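Local coordinates for protein fructose-1,6-bisphosphatase (Pyrococcus furiosus, PDB 1XI6) that hydrolyses the 1-phosphate of D-fructose 1,6-bisphosphate to give D-fructose 6-phosphate, using magnesium, and belongs to the inositol monophosphatase superfamily, at residues A[124-127]-A[132-135]. Residues are numbered along the deposited sequence; the frame is centred on the assembly and turned at random.
Sequences IYEP and FFEG
Ile124 and Phe133 face each other as an antiparallel hydrogen-bonded pair in the β hairpin of strands 118-126 and 131-136, inside the large mixed sheet of this inositol monophosphatase-type fold. Phe133 N donates to Ile124 O at 2.8 Å, and Ile124 N returns a bond to Phe133 O at 3.1 Å; the first carbonyl meets its donor more nearly head-on (C=O...N 159°) than the second (134°). Both side chains leave the same face of the sheet. The CG2 methyl of Ile124, turned away from the residue's own backbone N, packs against CD1 of the Phe133 ring at 4.1 Å, while Ile124 O lies at the ring edge, in its plane. Isoleucine, β-branched, favours the extended strand backbone, and both side chains are apolar, as suits a face covered by helix 184-193, Ala189 touching both and Met193 touching Phe133.

On the other face Phe132 pairs with Tyr125 without direct backbone bonds, their CA atoms 4.8 Å apart. CA of Phe132 sits at the edge of the Tyr125 ring, whose CD2 is 4.3 Å from Phe132 CB. Helix 11-28 packs here: Ile22 touches both side chains, and the Tyr125 hydroxyl is hydrogen-bonded to Glu26. Backbone bonds thus fix the register, whereas the largely apolar side chains, turned alternately to the two faces, pack against helix 184-193 on one and helix 11-28 on the other.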
loop_
_atom_site.group_PDB
_atom_site.type_symbol
_atom_site.label_atom_id
_atom_site.label_comp_id
_atom_site.label_asym_id
_atom_site.label_seq_id
_atom_site.Cartn_x
_atom_site.Cartn_y
_atom_site.Cartn_z
ATOM N N ILE A 124 0.275 -3.531 -6.092
ATOM C CA ILE A 124 -0.037 -4.251 -4.874
ATOM C C ILE A 124 -0.395 -5.663 -5.290
ATOM O O ILE A 124 -1.295 -5.865 -6.102
ATOM C CB ILE A 124 -1.162 -3.582 -4.070
ATOM C CG1 ILE A 124 -0.648 -2.283 -3.458
ATOM C CG2 ILE A 124 -1.654 -4.504 -2.958
ATOM C CD1 ILE A 124 -1.700 -1.336 -3.012
ATOM N N TYR A 125 0.339 -6.634 -4.763
ATOM C CA TYR A 125 -0.023 -8.026 -4.956
ATOM C C TYR A 125 -0.598 -8.616 -3.672
ATOM O O TYR A 125 0.011 -8.513 -2.608
ATOM C CB TYR A 125 1.145 -8.868 -5.486
ATOM C CG TYR A 125 0.758 -10.312 -5.732
ATOM C CD1 TYR A 125 1.215 -11.327 -4.897
ATOM C CD2 TYR A 125 -0.095 -10.661 -6.791
ATOM C CE1 TYR A 125 0.841 -12.661 -5.117
ATOM C CE2 TYR A 125 -0.475 -11.993 -7.016
ATOM C CZ TYR A 125 -0.004 -12.984 -6.176
ATOM O OH TYR A 125 -0.361 -14.294 -6.394
ATOM N N GLU A 126 -1.773 -9.229 -3.795
ATOM C CA GLU A 126 -2.455 -9.856 -2.671
ATOM C C GLU A 126 -2.390 -11.373 -2.796
ATOM O O GLU A 126 -3.220 -11.959 -3.477
ATOM C CB GLU A 126 -3.904 -9.397 -2.599
ATOM C CG GLU A 126 -4.527 -9.649 -1.270
ATOM C CD GLU A 126 -6.038 -9.603 -1.270
ATOM O OE1 GLU A 126 -6.657 -9.167 -2.261
ATOM O OE2 GLU A 126 -6.608 -10.018 -0.245
ATOM N N PRO A 127 -1.400 -12.013 -2.140
ATOM C CA PRO A 127 -1.163 -13.445 -2.344
ATOM C C PRO A 127 -2.362 -14.377 -2.112
ATOM O O PRO A 127 -2.541 -15.301 -2.898
ATOM C CB PRO A 127 -0.009 -13.749 -1.376
ATOM C CG PRO A 127 0.667 -12.455 -1.201
ATOM C CD PRO A 127 -0.425 -11.444 -1.190
ATOM N N PHE A 132 -3.446 -8.936 -8.675
ATOM C CA PHE A 132 -2.365 -8.082 -9.130
ATOM C C PHE A 132 -2.900 -6.704 -9.462
ATOM O O PHE A 132 -3.462 -6.494 -10.520
ATOM C CB PHE A 132 -1.664 -8.733 -10.323
ATOM C CG PHE A 132 -0.454 -7.989 -10.810
ATOM C CD1 PHE A 132 0.524 -7.549 -9.927
ATOM C CD2 PHE A 132 -0.284 -7.747 -12.168
ATOM C CE1 PHE A 132 1.640 -6.863 -10.386
ATOM C CE2 PHE A 132 0.827 -7.067 -12.642
ATOM C CZ PHE A 132 1.791 -6.625 -11.753
ATOM N N PHE A 133 -2.738 -5.776 -8.529
ATOM C CA PHE A 133 -3.203 -4.406 -8.708
ATOM C C PHE A 133 -2.111 -3.550 -9.330
ATOM O O PHE A 133 -0.956 -3.587 -8.905
ATOM C CB PHE A 133 -3.610 -3.771 -7.378
ATOM C CG PHE A 133 -4.756 -4.446 -6.692
ATOM C CD1 PHE A 133 -4.527 -5.451 -5.749
ATOM C CD2 PHE A 133 -6.071 -4.057 -6.957
ATOM C CE1 PHE A 133 -5.591 -6.075 -5.099
ATOM C CE2 PHE A 133 -7.143 -4.668 -6.312
ATOM C CZ PHE A 133 -6.908 -5.680 -5.383
ATOM N N GLU A 134 -2.493 -2.769 -10.333
ATOM C CA GLU A 134 -1.566 -1.869 -11.001
ATOM C C GLU A 134 -2.062 -0.438 -10.993
ATOM O O GLU A 134 -3.229 -0.177 -11.242
ATOM C CB GLU A 134 -1.298 -2.333 -12.422
ATOM C CG GLU A 134 -0.221 -3.383 -12.503
ATOM C CD GLU A 134 -0.074 -3.937 -13.900
ATOM O OE1 GLU A 134 -1.015 -4.614 -14.373
ATOM O OE2 GLU A 134 0.979 -3.702 -14.531
ATOM N N GLY A 135 -1.160 0.485 -10.691
ATOM C CA GLY A 135 -1.455 1.912 -10.730
ATOM C C GLY A 135 -0.499 2.555 -11.704
ATOM O O GLY A 135 0.698 2.662 -11.421
#